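Long-range contacts in gamma-glutamyltransferase 1 Threonine peptidase. MEROPS family T03 (Pseudomonas nitroreducens, PDB 5ZJG), which probably transfers the gamma-glutamyl group of glutathione and other gamma-glutamyl peptides to amino acids or to water, releasing glutamate in the latter case: residues L20-G25 / L37-D42; S15-L20 / S72-S77. All coordinates share one frame; numbering follows the deposited sequence.

Four segments come along the chain in the order 15-20, 20-25, 37-42 and 72-77. Contact 2 pairs the first with the last, so contact 1, between the middle two, falls inside the long loop that contact 2 brings together. All of the residues from 20 to 76 lie between strand 13-19 and strand 77-81. The centres of the two contacts are about 13 Å apart. The two share Leu20 and meet where Glu40 OE1 packs 3.4 Å from Thr19 CG2. Both touch the same bound glycine: contact 1 meets its amino end and contact 2 its carboxylate. Together they line the probable glutamate pocket next to Thr1, the probable nucleophile.

Contact 1: L20-G25 / L37-D42; sequences LNWDFG and LNDEMD. With GLY (glycine), chain F; GLY (glycine), chain E.
The side-chain nitrogen of Asn21 is gripped twice. Its ND2 donates to Asp39 O at 3.0 Å in a nearly straight bond (179°), with the acceptor in the amide plane and the donor above the carbonyl plane of Asp39. Its second acceptor is a water, which also accepts a hydrogen bond from Trp22 NE1 and donates one to Asp42 OD2. Asp42 OD1 bonds a polar side chain of another chain. The two ND2 bonds fix the amide flip and leave Asn21 OD1 to accept from N of the bound glycine of chain E at 2.8 Å. With CG anti to the backbone N (chi1 -168°), the amide reaches this glycine. Replacing this asparagine with alanine removes both polar atoms, and would probably leave the glycine nitrogen without its OD1 acceptor, and Asp39 O and the water without a donor.

Asp39 ties residues 37-42 to residues 20-25. Its backbone N bonds to Leu20 O at 2.9 Å. Its OD1 receives Trp22 N at 3.1 Å on the syn lone pair. Glu40 N closes an Asx turn on Asn38 OD1, which also bonds the backbone of another chain. Glu40 bends at chi2, and its OE2, salt-bridged to a basic side chain of another chain, lies 2.8 Å from the glycine N. Asp43 also bonds that nitrogen. This cluster is consistent with the pocket for the alpha-amino group of glutamate in gamma-glutamyltransferases.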
ATOM      1  N   LEU B  20      -0.283  -6.346  -5.553  1.00 18.51           N
ATOM      2  CA  LEU B  20       0.314  -6.726  -6.828  1.00 20.24           C
ATOM      3  C   LEU B  20       0.740  -5.512  -7.642  1.00 21.92           C
ATOM      4  O   LEU B  20       1.335  -5.669  -8.720  1.00 20.96           O
ATOM      5  CB  LEU B  20      -0.685  -7.536  -7.644  1.00 22.14           C
ATOM      6  CG  LEU B  20      -1.083  -8.918  -7.136  1.00 20.22           C
ATOM      7  CD1 LEU B  20      -2.174  -9.455  -8.065  1.00 22.59           C
ATOM      8  CD2 LEU B  20       0.140  -9.852  -7.140  1.00 19.55           C
ATOM      9  N   ASN B  21       0.467  -4.319  -7.116  1.00 22.10           N
ATOM     10  CA  ASN B  21       0.510  -3.008  -7.757  1.00 22.81           C
ATOM     11  C   ASN B  21      -0.840  -2.761  -8.424  1.00 23.09           C
ATOM     12  O   ASN B  21      -1.812  -2.506  -7.715  1.00 23.81           O
ATOM     13  CB  ASN B  21       1.687  -2.834  -8.724  1.00 21.67           C
ATOM     14  CG  ASN B  21       1.850  -1.383  -9.144  1.00 22.55           C
ATOM     15  OD1 ASN B  21       1.243  -0.485  -8.554  1.00 22.78           O
ATOM     16  ND2 ASN B  21       2.666  -1.137 -10.155  1.00 25.80           N
ATOM     17  N   TRP B  22      -0.952  -2.809  -9.744  1.00 26.68           N
ATOM     18  CA  TRP B  22      -2.259  -2.543 -10.325  1.00 27.91           C
ATOM     19  C   TRP B  22      -3.173  -3.756 -10.134  1.00 27.76           C
ATOM     20  O   TRP B  22      -2.758  -4.804  -9.643  1.00 25.01           O
ATOM     21  CB  TRP B  22      -2.106  -2.127 -11.783  1.00 31.74           C
ATOM     22  CG  TRP B  22      -1.522  -0.769 -11.798  1.00 34.44           C
ATOM     23  CD1 TRP B  22      -0.198  -0.458 -11.812  1.00 33.34           C
ATOM     24  CD2 TRP B  22      -2.231   0.478 -11.705  1.00 38.88           C
ATOM     25  NE1 TRP B  22      -0.032   0.903 -11.773  1.00 36.63           N
ATOM     26  CE2 TRP B  22      -1.265   1.502 -11.706  1.00 39.12           C
ATOM     27  CE3 TRP B  22      -3.587   0.828 -11.637  1.00 41.09           C
ATOM     28  CZ2 TRP B  22      -1.607   2.851 -11.648  1.00 40.37           C
ATOM     29  CZ3 TRP B  22      -3.924   2.168 -11.586  1.00 44.02           C
ATOM     30  CH2 TRP B  22      -2.939   3.163 -11.582  1.00 43.71           C
ATOM     31  N   ASP B  23      -4.451  -3.576 -10.460  1.00 32.96           N
ATOM     32  CA  ASP B  23      -5.428  -4.640 -10.257  1.00 32.32           C
ATOM     33  C   ASP B  23      -5.037  -5.871 -11.062  1.00 30.58           C
ATOM     34  O   ASP B  23      -4.893  -5.812 -12.292  1.00 30.24           O
ATOM     35  CB  ASP B  23      -6.824  -4.167 -10.652  1.00 38.44           C
ATOM     36  CG  ASP B  23      -7.312  -3.008  -9.794  1.00 42.82           C
ATOM     37  OD1 ASP B  23      -7.133  -3.045  -8.558  1.00 43.49           O
ATOM     38  OD2 ASP B  23      -7.863  -2.055 -10.365  1.00 45.93           O
ATOM     39  N   PHE B  24      -4.851  -6.984 -10.354  1.00 26.02           N
ATOM     40  CA  PHE B  24      -4.434  -8.261 -10.924  1.00 24.08           C
ATOM     41  C   PHE B  24      -3.009  -8.229 -11.434  1.00 26.55           C
ATOM     42  O   PHE B  24      -2.610  -9.122 -12.191  1.00 25.26           O
ATOM     43  CB  PHE B  24      -5.372  -8.722 -12.047  1.00 25.82           C
ATOM     44  CG  PHE B  24      -6.806  -8.835 -11.625  1.00 28.69           C
ATOM     45  CD1 PHE B  24      -7.215  -9.855 -10.774  1.00 27.31           C
ATOM     46  CD2 PHE B  24      -7.746  -7.927 -12.071  1.00 29.56           C
ATOM     47  CE1 PHE B  24      -8.537  -9.944 -10.370  1.00 28.69           C
ATOM     48  CE2 PHE B  24      -9.060  -8.024 -11.680  1.00 31.54           C
ATOM     49  CZ  PHE B  24      -9.454  -9.038 -10.832  1.00 31.76           C
ATOM     50  N   GLY B  25      -2.243  -7.210 -11.032  1.00 25.88           N
ATOM     51  CA  GLY B  25      -0.815  -7.186 -11.297  1.00 25.13           C
ATOM     52  C   GLY B  25      -0.493  -7.211 -12.783  1.00 24.74           C
ATOM     53  O   GLY B  25      -1.052  -6.464 -13.593  1.00 27.06           O
ATOM     54  N   LEU B  37       1.198 -12.886 -10.757  1.00 25.66           N
ATOM     55  CA  LEU B  37       2.416 -12.152 -10.477  1.00 24.57           C
ATOM     56  C   LEU B  37       2.174 -10.653 -10.541  1.00 24.40           C
ATOM     57  O   LEU B  37       1.418 -10.162 -11.380  1.00 25.53           O
ATOM     58  CB  LEU B  37       3.513 -12.536 -11.472  1.00 25.50           C
ATOM     59  CG  LEU B  37       3.992 -13.973 -11.319  1.00 29.19           C
ATOM     60  CD1 LEU B  37       4.898 -14.334 -12.492  1.00 32.43           C
ATOM     61  CD2 LEU B  37       4.715 -14.153 -10.007  1.00 30.09           C
ATOM     62  N   ASN B  38       2.852  -9.941  -9.648  1.00 22.04           N
ATOM     63  CA  ASN B  38       2.820  -8.498  -9.552  1.00 22.90           C
ATOM     64  C   ASN B  38       3.334  -7.827 -10.823  1.00 23.02           C
ATOM     65  O   ASN B  38       4.054  -8.418 -11.628  1.00 25.02           O
ATOM     66  CB  ASN B  38       3.674  -8.050  -8.375  1.00 19.77           C
ATOM     67  CG  ASN B  38       5.145  -8.289  -8.590  1.00 22.04           C
ATOM     68  OD1 ASN B  38       5.854  -7.441  -9.157  1.00 23.27           O
ATOM     69  ND2 ASN B  38       5.619  -9.457  -8.160  1.00 21.31           N
ATOM     70  N   ASP B  39       2.955  -6.556 -10.981  1.00 22.33           N
ATOM     71  CA  ASP B  39       3.613  -5.670 -11.939  1.00 23.96           C
ATOM     72  C   ASP B  39       4.226  -4.508 -11.157  1.00 22.48           C
ATOM     73  O   ASP B  39       4.091  -3.338 -11.530  1.00 24.01           O
ATOM     74  CB  ASP B  39       2.677  -5.235 -13.083  1.00 26.75           C
ATOM     75  CG  ASP B  39       1.454  -4.413 -12.657  1.00 25.74           C
ATOM     76  OD1 ASP B  39       1.149  -4.270 -11.462  1.00 24.55           O
ATOM     77  OD2 ASP B  39       0.752  -3.922 -13.570  1.00 27.76           O
ATOM     78  N   GLU B  40       4.957  -4.858 -10.090  1.00 21.66           N
ATOM     79  CA  GLU B  40       5.555  -3.868  -9.205  1.00 22.87           C
ATOM     80  C   GLU B  40       6.708  -3.112  -9.858  1.00 25.68           C
ATOM     81  O   GLU B  40       7.097  -2.047  -9.369  1.00 26.78           O
ATOM     82  CB  GLU B  40       6.036  -4.535  -7.921  1.00 23.28           C
ATOM     83  CG  GLU B  40       5.752  -3.743  -6.673  1.00 23.48           C
ATOM     84  CD  GLU B  40       4.280  -3.772  -6.256  1.00 22.93           C
ATOM     85  OE1 GLU B  40       3.730  -4.863  -5.980  1.00 22.86           O
ATOM     86  OE2 GLU B  40       3.666  -2.698  -6.188  1.00 23.75           O
ATOM     87  N   MET B  41       7.284  -3.641 -10.933  1.00 23.57           N
ATOM     88  CA  MET B  41       8.443  -2.976 -11.519  1.00 24.81           C
ATOM     89  C   MET B  41       8.116  -1.566 -11.981  1.00 25.73           C
ATOM     90  O   MET B  41       9.025  -0.737 -12.097  1.00 26.61           O
ATOM     91  CB  MET B  41       8.994  -3.793 -12.687  1.00 27.78           C
ATOM     92  CG  MET B  41       9.601  -5.149 -12.262  1.00 28.47           C
ATOM     93  SD  MET B  41      11.144  -5.006 -11.337  1.00 26.33           S
ATOM     94  CE  MET B  41      12.328  -4.573 -12.610  1.00 27.47           C
ATOM     95  N   ASP B  42       6.848  -1.266 -12.250  1.00 27.61           N
ATOM     96  CA  ASP B  42       6.510   0.078 -12.714  1.00 29.31           C
ATOM     97  C   ASP B  42       6.667   1.134 -11.626  1.00 27.97           C
ATOM     98  O   ASP B  42       6.588   2.334 -11.940  1.00 29.39           O
ATOM     99  CB  ASP B  42       5.080   0.117 -13.270  1.00 29.70           C
ATOM    100  CG  ASP B  42       4.743   1.451 -13.941  1.00 30.67           C
ATOM    101  OD1 ASP B  42       5.326   1.768 -15.004  1.00 31.99           O
ATOM    102  OD2 ASP B  42       3.896   2.199 -13.403  1.00 28.30           O
TER
HETATM  103  N   GLY F 702      -6.689   1.289  -9.728  1.00 92.85           N
HETATM  104  CA  GLY F 702      -5.719   1.851  -8.810  1.00 90.93           C
HETATM  105  C   GLY F 702      -5.079   0.807  -7.925  1.00 91.13           C
HETATM  106  O   GLY F 702      -5.071  -0.384  -8.243  1.00 89.18           O
HETATM  107  N   GLY E 701       2.399  -0.153  -6.057  1.00 22.39           N
HETATM  108  CA  GLY E 701       2.023   1.084  -5.394  1.00 26.47           C
HETATM  109  C   GLY E 701       2.900   1.341  -4.185  1.00 21.44           C
HETATM  110  O   GLY E 701       2.992   2.456  -3.667  1.00 24.70           O
HETATM  111  OXT GLY E 701       3.542   0.407  -3.703  1.00 20.84           O
HETATM  112  O   HOH W   1       3.004   1.620 -10.897  1.00 23.62           O

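Contact 2: S15-L20 / S72-S77. With GLY (glycine), chain E.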
ATOM      1  N   SER B  15      -0.710  -3.617  11.233  1.00 17.11           N
ATOM      2  CA  SER B  15      -1.222  -2.829  10.127  1.00 17.18           C
ATOM      3  C   SER B  15      -0.464  -3.307   8.898  1.00 16.29           C
ATOM      4  O   SER B  15       0.766  -3.227   8.879  1.00 16.00           O
ATOM      5  CB  SER B  15      -0.972  -1.343  10.409  1.00 20.27           C
ATOM      6  OG  SER B  15      -1.736  -0.490   9.584  1.00 20.92           O
ATOM      7  N   ASN B  16      -1.181  -3.872   7.920  1.00 14.35           N
ATOM      8  CA  ASN B  16      -0.557  -4.583   6.812  1.00 13.98           C
ATOM      9  C   ASN B  16      -1.122  -4.086   5.482  1.00 14.07           C
ATOM     10  O   ASN B  16      -2.326  -4.220   5.229  1.00 15.16           O
ATOM     11  CB  ASN B  16      -0.765  -6.087   6.930  1.00 14.98           C
ATOM     12  CG  ASN B  16       0.072  -6.834   5.919  1.00 17.49           C
ATOM     13  OD1 ASN B  16       1.207  -7.149   6.195  1.00 18.46           O
ATOM     14  ND2 ASN B  16      -0.482  -7.082   4.750  1.00 17.69           N
ATOM     15  N   THR B  17      -0.247  -3.536   4.630  1.00 13.78           N
ATOM     16  CA  THR B  17      -0.601  -3.160   3.266  1.00 13.68           C
ATOM     17  C   THR B  17       0.179  -4.061   2.327  1.00 14.61           C
ATOM     18  O   THR B  17       1.398  -4.184   2.468  1.00 17.54           O
ATOM     19  CB  THR B  17      -0.268  -1.690   2.982  1.00 15.45           C
ATOM     20  OG1 THR B  17      -0.699  -0.833   4.075  1.00 17.03           O
ATOM     21  CG2 THR B  17      -0.945  -1.251   1.664  1.00 15.36           C
ATOM     22  N   TYR B  18      -0.505  -4.712   1.386  1.00 14.74           N
ATOM     23  CA  TYR B  18       0.258  -5.496   0.416  1.00 14.30           C
ATOM     24  C   TYR B  18      -0.468  -5.449  -0.921  1.00 14.55           C
ATOM     25  O   TYR B  18      -1.576  -4.917  -1.025  1.00 16.16           O
ATOM     26  CB  TYR B  18       0.549  -6.915   0.930  1.00 16.00           C
ATOM     27  CG  TYR B  18      -0.603  -7.916   1.020  1.00 15.84           C
ATOM     28  CD1 TYR B  18      -1.934  -7.509   1.197  1.00 16.35           C
ATOM     29  CD2 TYR B  18      -0.334  -9.266   0.987  1.00 16.40           C
ATOM     30  CE1 TYR B  18      -2.959  -8.455   1.271  1.00 17.98           C
ATOM     31  CE2 TYR B  18      -1.346 -10.217   1.052  1.00 18.46           C
ATOM     32  CZ  TYR B  18      -2.647  -9.805   1.220  1.00 17.65           C
ATOM     33  OH  TYR B  18      -3.654 -10.724   1.268  1.00 18.34           O
ATOM     34  N   THR B  19       0.205  -5.913  -1.970  1.00 15.42           N
ATOM     35  CA  THR B  19      -0.262  -5.525  -3.293  1.00 17.29           C
ATOM     36  C   THR B  19       0.379  -6.355  -4.389  1.00 17.38           C
ATOM     37  O   THR B  19       1.451  -6.935  -4.221  1.00 17.48           O
ATOM     38  CB  THR B  19       0.034  -4.044  -3.541  1.00 20.50           C
ATOM     39  OG1 THR B  19      -0.592  -3.623  -4.753  1.00 23.47           O
ATOM     40  CG2 THR B  19       1.531  -3.800  -3.609  1.00 20.20           C
ATOM     41  N   LEU B  20      -0.283  -6.346  -5.553  1.00 18.51           N
ATOM     42  CA  LEU B  20       0.314  -6.726  -6.828  1.00 20.24           C
ATOM     43  C   LEU B  20       0.740  -5.512  -7.642  1.00 21.92           C
ATOM     44  O   LEU B  20       1.335  -5.669  -8.720  1.00 20.96           O
ATOM     45  CB  LEU B  20      -0.685  -7.536  -7.644  1.00 22.14           C
ATOM     46  CG  LEU B  20      -1.083  -8.918  -7.136  1.00 20.22           C
ATOM     47  CD1 LEU B  20      -2.174  -9.455  -8.065  1.00 22.59           C
ATOM     48  CD2 LEU B  20       0.140  -9.852  -7.140  1.00 19.55           C
ATOM     49  N   SER B  72       7.971   2.672  -2.816  1.00 18.83           N
ATOM     50  CA  SER B  72       6.556   2.498  -2.586  1.00 18.48           C
ATOM     51  C   SER B  72       5.956   3.749  -1.946  1.00 19.39           C
ATOM     52  O   SER B  72       6.660   4.619  -1.415  1.00 21.97           O
ATOM     53  CB  SER B  72       6.302   1.290  -1.673  1.00 20.06           C
ATOM     54  OG  SER B  72       4.913   1.058  -1.476  1.00 20.07           O
ATOM     55  N   SER B  73       4.630   3.818  -1.993  1.00 19.81           N
ATOM     56  CA  SER B  73       3.873   4.780  -1.205  1.00 18.81           C
ATOM     57  C   SER B  73       3.100   4.104  -0.080  1.00 19.06           C
ATOM     58  O   SER B  73       2.404   4.792   0.683  1.00 20.58           O
ATOM     59  CB  SER B  73       2.903   5.542  -2.110  1.00 19.93           C
ATOM     60  OG  SER B  73       3.613   6.230  -3.139  1.00 21.68           O
ATOM     61  N   MET B  74       3.176   2.779   0.035  1.00 17.73           N
ATOM     62  CA  MET B  74       2.377   2.094   1.049  1.00 18.65           C
ATOM     63  C   MET B  74       2.861   2.476   2.441  1.00 19.60           C
ATOM     64  O   MET B  74       4.059   2.521   2.717  1.00 20.68           O
ATOM     65  CB  MET B  74       2.450   0.579   0.892  1.00 18.94           C
ATOM     66  CG  MET B  74       1.838   0.036  -0.395  1.00 20.21           C
ATOM     67  SD  MET B  74       1.862  -1.749  -0.462  1.00 20.30           S
ATOM     68  CE  MET B  74       3.598  -2.047  -0.835  1.00 23.87           C
ATOM     69  N   SER B  75       1.920   2.751   3.327  1.00 18.01           N
ATOM     70  CA  SER B  75       2.225   3.380   4.612  1.00 19.10           C
ATOM     71  C   SER B  75       1.362   2.779   5.723  1.00 19.59           C
ATOM     72  O   SER B  75       0.621   3.495   6.402  1.00 21.48           O
ATOM     73  CB  SER B  75       1.997   4.893   4.523  1.00 21.44           C
ATOM     74  OG  SER B  75       2.624   5.484   3.396  1.00 23.32           O
ATOM     75  N   PRO B  76       1.463   1.468   5.962  1.00 18.68           N
ATOM     76  CA  PRO B  76       0.725   0.883   7.097  1.00 17.16           C
ATOM     77  C   PRO B  76       1.158   1.562   8.389  1.00 19.38           C
ATOM     78  O   PRO B  76       2.352   1.785   8.625  1.00 20.61           O
ATOM     79  CB  PRO B  76       1.108  -0.603   7.062  1.00 18.14           C
ATOM     80  CG  PRO B  76       2.450  -0.620   6.342  1.00 17.24           C
ATOM     81  CD  PRO B  76       2.334   0.469   5.306  1.00 18.46           C
ATOM     82  N   SER B  77       0.176   2.003   9.177  1.00 19.20           N
ATOM     83  CA  SER B  77       0.457   2.916  10.280  1.00 20.55           C
ATOM     84  C   SER B  77      -0.178   2.451  11.585  1.00 21.54           C
ATOM     85  O   SER B  77      -1.251   1.848  11.597  1.00 22.56           O
ATOM     86  CB  SER B  77      -0.053   4.327   9.949  1.00 24.21           C
ATOM     87  OG  SER B  77       0.685   4.915   8.869  1.00 23.57           O
TER
HETATM   88  N   GLY E 701       2.399  -0.153  -6.057  1.00 22.39           N
HETATM   89  CA  GLY E 701       2.023   1.084  -5.394  1.00 26.47           C
HETATM   90  C   GLY E 701       2.900   1.341  -4.185  1.00 21.44           C
HETATM   91  O   GLY E 701       2.992   2.456  -3.667  1.00 24.70           O
HETATM   92  OXT GLY E 701       3.542   0.407  -3.703  1.00 20.84           O
HETATM   93  O   HOH W   2      -0.872   1.856   3.345  1.00 16.82           O
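Met74 lies against the face of strand 13-19 that carries Thr17 and Thr19 in this Ntn-hydrolase fold. Its SD meets the methyls of both threonines, Thr17 CG2 at 3.6 Å and Thr19 CG2 at 3.8 Å. Thr17 turns CG2 anti to the backbone N and toward the sulfur. Its OG1 then points along the loop and sits 3.5 Å from both CB and CD of Pro76. The proline also presses CB onto Ser15 O at 3.2 Å. The loop runs nearly opposite to the strand, but side chains and one water, rather than a backbone ladder, join the two. That water accepts from Ser75 N and is hydrogen-bonded to Thr17 OG1, which also bonds to His3.

Farther out, the strand is held on both edges. It pairs with strand 2-7, and a strand of another chain continues the sheet. Thr19 OG1 bonds to Thr1 OG1, the probable nucleophile, so the strand probably helps to place that hydroxyl. The loop is braced by its own serines. Ser75 OG donates to Ser73 O, and Ser77 OG to Ser75 O. Ser72 OG accepts from Met74 N at 2.9 Å in an ST turn. The turn also presents the glycine carboxylate with two donors in this probable glutamate site: Ser73 N reaches the glycine O, and Ser72 OG donates a hydrogen bond to the glycine OXT, each at 2.7 Å.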